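Local coordinates for protein MIP07328p (Drosophila melanogaster, PDB 6FKK) that probably acts as a chemorepellent axon guidance cue of the semaphorin family, a cell-surface glycoprotein that binds semaphorin receptors, at residues L208-E213 and S227-V232; L251-N256 and A311-E316; F267-A272 and V288-V293. One frame throughout, in Å; residues are numbered along the deposited sequence.

From the N terminus, contact 1 comes first: strand 206-214 turns back into strand 225-233 and the hairpin closes a loop of 13 residues. The chain then runs into strand 251-259, the next neighbour in the same sheet, where contact 2 opens; it closes only 54 residues later, when the end of helix 306-312 returns to that strand. Contact 3, the hairpin of strands 265-279 and 282-290, is nested inside this longer loop. Glu-213 with Lys-252 joins contacts 1 and 2, Ser-227 with Asp-268 and Ile-270 contacts 1 and 3, and Arg-254 with Asp-268 contacts 2 and 3, so that strands 206-214 to 282-290, neighbours in one sheet, are tied to the segment after helix 306-312.

Contact 1 (L208-E213 and S227-V232); sequences LFFFRE and SRVARV
Ser-227 faces Arg-212 in a non-hydrogen-bonded pair at the start of this antiparallel hairpin of the sema beta-propeller; its OG is hydrogen-bonded to Asp-268 O and Ile-270 N on strand 265-279. Arg-228 follows with the main polar contact. Its backbone N meets Phe-211 O at 2.8 Å, while Phe-211 N returns a longer bond to Arg-228 O. The Phe-211 ring, with CG between the backbone N and the carbonyl carbon (chi1 62°), lies beneath Arg-228 CB, which sits over one face 3.8 Å from CZ. Beyond CG the arginine bends (chi2 -80°), bringing NE to 3.1 Å from Glu-213 OE1 in a salt bridge, on the anti lone pair of that oxygen; the carboxylate and guanidinium planes stand 79° apart. Val-229 lies alongside Phe-210, pointing the same way, its CG2 over the ring face 4.0 Å from the centroid. Ala-230 exchanges two nearly straight backbone bonds with Phe-209, and its CB touches the edge of the Phe-211 ring at CE1 (3.9 Å). On the face shared with Val-229, Arg-231 CB rests against Leu-208 CD2 at 3.6 Å. Val-232 CG2 meets the edge of the Phe-209 ring at CE1. Arg-228 NH1 is salt-bridged in turn to Glu-217, and Glu-213 OE1 also to Lys-252; the buried carboxylate of Glu-213, between Arg-228 and Lys-252, is likely to remain ionised.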
# COMPACT_ATOMS: atom_id res chain seq x y z
N LEU A 208 -5.69 10.42 2.88
CA LEU A 208 -4.77 10.40 1.76
C LEU A 208 -5.08 9.21 0.86
O LEU A 208 -5.33 8.11 1.35
CB LEU A 208 -3.32 10.33 2.25
CG LEU A 208 -2.90 11.39 3.27
CD1 LEU A 208 -1.59 11.00 3.93
CD2 LEU A 208 -2.77 12.75 2.61
N PHE A 209 -5.06 9.44 -0.45
CA PHE A 209 -5.26 8.39 -1.44
C PHE A 209 -4.04 8.29 -2.33
O PHE A 209 -3.46 9.31 -2.72
CB PHE A 209 -6.51 8.66 -2.29
CG PHE A 209 -7.79 8.66 -1.51
CD1 PHE A 209 -8.23 9.82 -0.89
CD2 PHE A 209 -8.55 7.51 -1.39
CE1 PHE A 209 -9.41 9.83 -0.17
CE2 PHE A 209 -9.73 7.52 -0.67
CZ PHE A 209 -10.16 8.68 -0.06
N PHE A 210 -3.65 7.06 -2.66
CA PHE A 210 -2.50 6.80 -3.51
C PHE A 210 -2.95 6.03 -4.74
O PHE A 210 -3.65 5.02 -4.62
CB PHE A 210 -1.41 6.03 -2.76
CG PHE A 210 -0.83 6.79 -1.59
CD1 PHE A 210 -1.47 6.79 -0.36
CD2 PHE A 210 0.34 7.50 -1.73
CE1 PHE A 210 -0.94 7.48 0.71
CE2 PHE A 210 0.88 8.20 -0.67
CZ PHE A 210 0.23 8.19 0.56
N PHE A 211 -2.56 6.51 -5.92
CA PHE A 211 -3.02 5.91 -7.17
C PHE A 211 -2.10 6.35 -8.30
O PHE A 211 -1.28 7.25 -8.15
CB PHE A 211 -4.47 6.32 -7.47
CG PHE A 211 -4.66 7.79 -7.67
CD1 PHE A 211 -4.87 8.63 -6.58
CD2 PHE A 211 -4.64 8.35 -8.94
CE1 PHE A 211 -5.05 9.99 -6.76
CE2 PHE A 211 -4.83 9.71 -9.12
CZ PHE A 211 -5.03 10.53 -8.03
N ARG A 212 -2.25 5.67 -9.44
CA ARG A 212 -1.59 6.04 -10.68
C ARG A 212 -2.65 6.41 -11.70
O ARG A 212 -3.76 5.86 -11.70
CB ARG A 212 -0.71 4.90 -11.20
CG ARG A 212 -1.46 3.60 -11.44
CD ARG A 212 -0.52 2.48 -11.86
NE ARG A 212 -1.23 1.23 -12.13
CZ ARG A 212 -1.49 0.31 -11.21
NH1 ARG A 212 -1.10 0.49 -9.96
NH2 ARG A 212 -2.14 -0.80 -11.55
N GLU A 213 -2.32 7.36 -12.57
CA GLU A 213 -3.29 7.88 -13.52
C GLU A 213 -2.57 8.43 -14.74
O GLU A 213 -1.35 8.61 -14.73
CB GLU A 213 -4.17 8.96 -12.88
CG GLU A 213 -3.41 10.23 -12.54
CD GLU A 213 -4.32 11.40 -12.22
OE1 GLU A 213 -3.83 12.40 -11.66
OE2 GLU A 213 -5.53 11.31 -12.53
N SER A 227 2.32 8.65 -10.82
CA SER A 227 1.83 8.25 -9.51
C SER A 227 1.54 9.49 -8.67
O SER A 227 2.32 10.44 -8.66
CB SER A 227 2.84 7.36 -8.79
OG SER A 227 3.13 6.20 -9.56
N ARG A 228 0.40 9.47 -7.98
CA ARG A 228 -0.08 10.64 -7.26
C ARG A 228 -0.44 10.28 -5.82
O ARG A 228 -0.78 9.14 -5.51
CB ARG A 228 -1.32 11.25 -7.92
CG ARG A 228 -1.26 11.38 -9.44
CD ARG A 228 -0.47 12.59 -9.88
NE ARG A 228 -0.85 13.00 -11.23
CZ ARG A 228 -0.24 13.96 -11.92
NH1 ARG A 228 0.78 14.62 -11.38
NH2 ARG A 228 -0.65 14.26 -13.14
N VAL A 229 -0.36 11.29 -4.95
CA VAL A 229 -0.99 11.25 -3.64
C VAL A 229 -2.00 12.39 -3.59
O VAL A 229 -1.67 13.53 -3.94
CB VAL A 229 0.04 11.35 -2.49
CG1 VAL A 229 0.93 12.58 -2.65
CG2 VAL A 229 -0.68 11.37 -1.15
N ALA A 230 -3.22 12.07 -3.20
CA ALA A 230 -4.29 13.06 -3.09
C ALA A 230 -4.84 13.06 -1.68
O ALA A 230 -4.72 12.07 -0.95
CB ALA A 230 -5.40 12.78 -4.11
N ARG A 231 -5.45 14.17 -1.29
CA ARG A 231 -5.97 14.31 0.06
C ARG A 231 -7.30 15.05 0.03
O ARG A 231 -7.61 15.80 -0.90
CB ARG A 231 -4.99 15.05 0.98
CG ARG A 231 -5.09 16.56 0.96
CD ARG A 231 -4.09 17.18 1.92
NE ARG A 231 -4.25 18.63 2.03
CZ ARG A 231 -3.46 19.40 2.77
NH1 ARG A 231 -2.47 18.86 3.47
NH2 ARG A 231 -3.67 20.71 2.82
N VAL A 232 -8.10 14.81 1.08
CA VAL A 232 -9.37 15.49 1.29
C VAL A 232 -9.50 15.79 2.78
O VAL A 232 -8.99 15.05 3.63
CB VAL A 232 -10.58 14.67 0.80
CG1 VAL A 232 -10.59 14.56 -0.71
CG2 VAL A 232 -10.56 13.28 1.43

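Contact 2 (L251-N256 and A311-E316); sequences LKARLN and AAFDGE. With NAG (2-acetamido-2-deoxy-beta-D-glucopyranose), chain B.
Phe-313 and Leu-251 run antiparallel, side by side, the ring of the first reaching toward strand 251-256 while the leucine points back toward the turn. Phe-313 CD1 lies 3.5 Å from Leu-251 CB. With CG anti to the carbonyl carbon (chi1 -55°), the ring points at the strand and presents an edge to its backbone: Lys-252 N lies near the ring plane, 3.7 Å from Phe-313 CE1. Next to it, two methyl groups meet, Ala-253 CB and Ala-312 CB at 4.2 Å. Arg-231 and Met-364 also touch the phenylalanine. Were Phe-313 reduced to an alanine, Leu-251 would probably lose its ring partner, leaving the meeting of two alanine methyls as the main apolar link between the segments. A type I beta turn runs from Ala-312 to Gly-315, in which Gly-315 N bonds to Ala-312 O at 3.3 Å. Helix 306-312 follows strand 298-305 and precedes the sheet partner of that strand, 377-380, a position consistent with the extrusion that semaphorins insert into a blade of their propeller; the contact would lay the beginning of this probable insertion on strand 251-259. Further along that strand, Asn-256 carries an N-linked glycan, ND2 being joined to NAG C1 at 1.4 Å. The extended Arg-254 brings NH1 to 3.7 Å from NAG C8, the acetamide methyl, C8 lying obliquely to the guanidinium, which is also salt-bridged to Asp-268 and makes a cation-pi contact with Tyr-226. Tyr-266 OH is hydrogen-bonded to the sugar, and Asn-256 OD1 to the OG of Ser-258, the third residue of the glycosylation sequon.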
# COMPACT_ATOMS: atom_id res chain seq x y z
N LEU A 251 -6.98 17.96 -3.38
CA LEU A 251 -5.70 18.32 -3.97
C LEU A 251 -4.89 17.05 -4.19
O LEU A 251 -5.10 16.04 -3.52
CB LEU A 251 -4.91 19.29 -3.08
CG LEU A 251 -5.53 20.65 -2.81
CD1 LEU A 251 -4.70 21.43 -1.81
CD2 LEU A 251 -5.66 21.43 -4.11
N LYS A 252 -3.97 17.10 -5.15
CA LYS A 252 -3.10 15.97 -5.42
C LYS A 252 -1.72 16.47 -5.83
O LYS A 252 -1.56 17.57 -6.35
CB LYS A 252 -3.66 15.04 -6.50
CG LYS A 252 -3.89 15.70 -7.86
CD LYS A 252 -4.45 14.69 -8.85
CE LYS A 252 -4.71 15.32 -10.21
NZ LYS A 252 -5.27 14.34 -11.18
N ALA A 253 -0.72 15.62 -5.59
CA ALA A 253 0.66 15.92 -5.95
C ALA A 253 1.30 14.66 -6.51
O ALA A 253 0.90 13.54 -6.17
CB ALA A 253 1.46 16.43 -4.74
N ARG A 254 2.29 14.85 -7.37
CA ARG A 254 3.00 13.72 -7.96
C ARG A 254 4.00 13.15 -6.96
O ARG A 254 4.62 13.89 -6.19
CB ARG A 254 3.72 14.15 -9.24
CG ARG A 254 4.46 13.01 -9.92
CD ARG A 254 5.28 13.50 -11.10
NE ARG A 254 5.99 12.40 -11.74
CZ ARG A 254 6.84 12.54 -12.75
NH1 ARG A 254 7.08 13.75 -13.25
NH2 ARG A 254 7.44 11.48 -13.28
N LEU A 255 4.14 11.83 -6.97
CA LEU A 255 5.17 11.16 -6.20
C LEU A 255 6.41 10.99 -7.07
O LEU A 255 6.32 10.64 -8.25
CB LEU A 255 4.68 9.81 -5.69
CG LEU A 255 3.54 9.85 -4.68
CD1 LEU A 255 3.09 8.44 -4.34
CD2 LEU A 255 3.97 10.59 -3.43
N ASN A 256 7.58 11.23 -6.48
CA ASN A 256 8.85 11.23 -7.20
C ASN A 256 9.69 10.07 -6.67
O ASN A 256 10.38 10.20 -5.65
CB ASN A 256 9.57 12.56 -7.04
CG ASN A 256 10.83 12.67 -7.89
OD1 ASN A 256 11.46 11.67 -8.24
ND2 ASN A 256 11.21 13.90 -8.22
N ALA A 311 3.46 18.60 3.20
CA ALA A 311 4.08 19.88 2.90
C ALA A 311 3.92 20.27 1.43
O ALA A 311 3.91 21.46 1.10
CB ALA A 311 5.57 19.85 3.27
N ALA A 312 3.78 19.28 0.54
CA ALA A 312 3.63 19.57 -0.88
C ALA A 312 2.37 20.37 -1.15
O ALA A 312 2.32 21.17 -2.10
CB ALA A 312 3.63 18.28 -1.69
N PHE A 313 1.33 20.18 -0.34
CA PHE A 313 0.07 20.89 -0.50
C PHE A 313 0.11 22.30 0.07
O PHE A 313 -0.92 22.98 0.09
CB PHE A 313 -1.06 20.09 0.13
CG PHE A 313 -1.16 18.68 -0.39
CD1 PHE A 313 -1.82 18.43 -1.58
CD2 PHE A 313 -0.60 17.63 0.30
CE1 PHE A 313 -1.91 17.14 -2.07
CE2 PHE A 313 -0.70 16.34 -0.18
CZ PHE A 313 -1.35 16.09 -1.37
N ASP A 314 1.28 22.75 0.54
CA ASP A 314 1.49 24.13 0.93
C ASP A 314 2.22 24.93 -0.13
O ASP A 314 2.52 26.11 0.10
CB ASP A 314 2.26 24.20 2.25
CG ASP A 314 1.54 23.49 3.39
OD1 ASP A 314 0.30 23.53 3.43
OD2 ASP A 314 2.23 22.90 4.25
N GLY A 315 2.52 24.33 -1.28
CA GLY A 315 3.26 24.98 -2.34
C GLY A 315 2.37 25.59 -3.40
O GLY A 315 1.17 25.79 -3.22
N GLU A 316 2.99 25.89 -4.54
CA GLU A 316 2.29 26.55 -5.63
C GLU A 316 1.39 25.56 -6.37
O GLU A 316 1.61 24.35 -6.36
CB GLU A 316 3.30 27.17 -6.60
CG GLU A 316 4.14 28.28 -5.98
CD GLU A 316 5.27 28.71 -6.89
OE1 GLU A 316 6.01 27.82 -7.38
OE2 GLU A 316 5.42 29.93 -7.12
C1 NAG B . 12.39 14.10 -9.01
C2 NAG B . 12.36 15.43 -9.76
C3 NAG B . 13.63 15.60 -10.60
C4 NAG B . 14.88 15.33 -9.77
C5 NAG B . 14.74 14.02 -8.99
C6 NAG B . 15.89 13.77 -8.04
C7 NAG B . 10.13 16.30 -10.33
C8 NAG B . 9.01 16.27 -11.32
N2 NAG B . 11.18 15.52 -10.61
O3 NAG B . 13.63 16.94 -11.10
O4 NAG B . 16.01 15.16 -10.62
O5 NAG B . 13.54 14.04 -8.21
O6 NAG B . 15.99 14.81 -7.06
O7 NAG B . 10.10 17.02 -9.34

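Contact 3 (F267-A272 and V288-V293); sequences FDEIQA and VFTTSV
Ile-270 lays CG1 over one face of the Phe-289 ring, offset toward the rim and 4.1 Å from the centroid. The two form a non-hydrogen-bonded pair of the antiparallel hairpin between strands 265-279 and 282-290, part of a propeller blade of the sema domain, and a beta bulge interrupts the pairing just beyond them. The tight side is apolar. Ile-270 CG1, anti to the backbone N (chi1 -167°), carries CD1 out toward Phe-289 CZ, while CB approaches CE2 at 3.6 Å. Phe-267 closes the other end: its CB meets Phe-289 CB, and its ring runs alongside Thr-291, with CD2 3.5 Å from the CG2 methyl. Cys-257 and Cys-302, a disulfide pair, also pack on Phe-289. Between the strands, Glu-269 and Thr-290 exchange two backbone bonds, the straighter one from Thr-290 N to Glu-269 O (2.9 Å). At the bulge Val-288 faces both Gln-271 and Ala-272, accepting from Gln-271 N at its O and donating from its N to Ala-272 O. Toward Glu-269, Gln-271 and Ser-292, all partly exposed, the contact is polar and looser. Glu-269 OE2 comes no closer than 3.6 Å to OG of Ser-292, which is poorly ordered. Gln-271 bends at chi2 (-68°) and lies nearly perpendicular to Thr-290, so that NE2 reaches Thr-290 OG1 at 3.0 Å in a weak hydrogen bond, its N-H...O angle only 124°.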
# COMPACT_ATOMS: atom_id res chain seq x y z
N PHE A 267 10.55 5.70 -11.85
CA PHE A 267 9.61 4.59 -11.68
C PHE A 267 8.25 5.25 -11.43
O PHE A 267 7.94 5.66 -10.31
CB PHE A 267 10.02 3.68 -10.53
CG PHE A 267 11.40 3.10 -10.66
CD1 PHE A 267 12.51 3.83 -10.25
CD2 PHE A 267 11.59 1.83 -11.17
CE1 PHE A 267 13.78 3.30 -10.36
CE2 PHE A 267 12.86 1.29 -11.28
CZ PHE A 267 13.96 2.03 -10.88
N ASP A 268 7.44 5.36 -12.48
CA ASP A 268 6.28 6.23 -12.47
C ASP A 268 4.96 5.53 -12.15
O ASP A 268 3.94 6.22 -12.02
CB ASP A 268 6.14 6.94 -13.82
CG ASP A 268 7.11 8.10 -13.97
OD1 ASP A 268 7.38 8.78 -12.96
OD2 ASP A 268 7.59 8.34 -15.10
N GLU A 269 4.94 4.21 -12.03
CA GLU A 269 3.70 3.46 -11.83
C GLU A 269 3.74 2.79 -10.46
O GLU A 269 4.33 1.72 -10.30
CB GLU A 269 3.49 2.45 -12.95
CG GLU A 269 3.28 3.08 -14.31
CD GLU A 269 2.84 2.08 -15.36
OE1 GLU A 269 2.93 0.87 -15.10
OE2 GLU A 269 2.39 2.52 -16.44
N ILE A 270 3.09 3.42 -9.48
CA ILE A 270 3.02 2.84 -8.14
C ILE A 270 2.15 1.59 -8.17
O ILE A 270 1.21 1.47 -8.96
CB ILE A 270 2.47 3.88 -7.14
CG1 ILE A 270 2.68 3.42 -5.70
CG2 ILE A 270 1.00 4.17 -7.41
CD1 ILE A 270 2.42 4.50 -4.68
N GLN A 271 2.49 0.62 -7.31
CA GLN A 271 1.84 -0.68 -7.36
C GLN A 271 1.27 -1.08 -6.01
O GLN A 271 0.26 -1.79 -5.95
CB GLN A 271 2.83 -1.75 -7.85
CG GLN A 271 3.32 -1.54 -9.27
CD GLN A 271 2.23 -1.75 -10.30
OE1 GLN A 271 1.33 -2.58 -10.11
NE2 GLN A 271 2.29 -1.00 -11.40
N ALA A 272 1.90 -0.63 -4.93
CA ALA A 272 1.46 -0.99 -3.58
C ALA A 272 2.07 -0.02 -2.58
O ALA A 272 3.13 0.58 -2.83
CB ALA A 272 1.86 -2.42 -3.22
N VAL A 288 5.88 0.63 -3.62
CA VAL A 288 6.51 -0.14 -4.68
C VAL A 288 6.15 0.49 -6.02
O VAL A 288 4.97 0.74 -6.29
CB VAL A 288 6.09 -1.62 -4.64
CG1 VAL A 288 6.53 -2.33 -5.90
CG2 VAL A 288 6.67 -2.29 -3.41
N PHE A 289 7.16 0.75 -6.84
CA PHE A 289 6.97 1.37 -8.15
C PHE A 289 7.56 0.48 -9.24
O PHE A 289 8.59 -0.17 -9.03
CB PHE A 289 7.63 2.75 -8.21
CG PHE A 289 7.04 3.76 -7.27
CD1 PHE A 289 7.38 3.76 -5.92
CD2 PHE A 289 6.16 4.73 -7.73
CE1 PHE A 289 6.84 4.69 -5.06
CE2 PHE A 289 5.62 5.66 -6.87
CZ PHE A 289 5.96 5.65 -5.53
N THR A 290 6.91 0.47 -10.40
CA THR A 290 7.44 -0.18 -11.59
C THR A 290 7.54 0.84 -12.72
O THR A 290 6.90 1.90 -12.69
CB THR A 290 6.55 -1.35 -12.04
OG1 THR A 290 5.21 -0.90 -12.26
CG2 THR A 290 6.55 -2.46 -10.99
N THR A 291 8.36 0.52 -13.71
CA THR A 291 8.51 1.39 -14.86
C THR A 291 7.39 1.16 -15.86
O THR A 291 6.67 0.16 -15.82
CB THR A 291 9.86 1.17 -15.56
OG1 THR A 291 9.89 -0.14 -16.13
CG2 THR A 291 11.00 1.32 -14.57
N SER A 292 7.24 2.11 -16.78
CA SER A 292 6.25 1.99 -17.84
C SER A 292 6.75 1.03 -18.92
O SER A 292 7.88 0.54 -18.88
CB SER A 292 5.91 3.37 -18.39
OG SER A 292 5.47 4.24 -17.35
N VAL A 293 5.88 0.76 -19.90
CA VAL A 293 6.12 -0.32 -20.84
C VAL A 293 7.28 -0.04 -21.79
O VAL A 293 7.79 -0.97 -22.42
CB VAL A 293 4.83 -0.60 -21.64
CG1 VAL A 293 3.72 -1.03 -20.70
CG2 VAL A 293 4.42 0.64 -22.41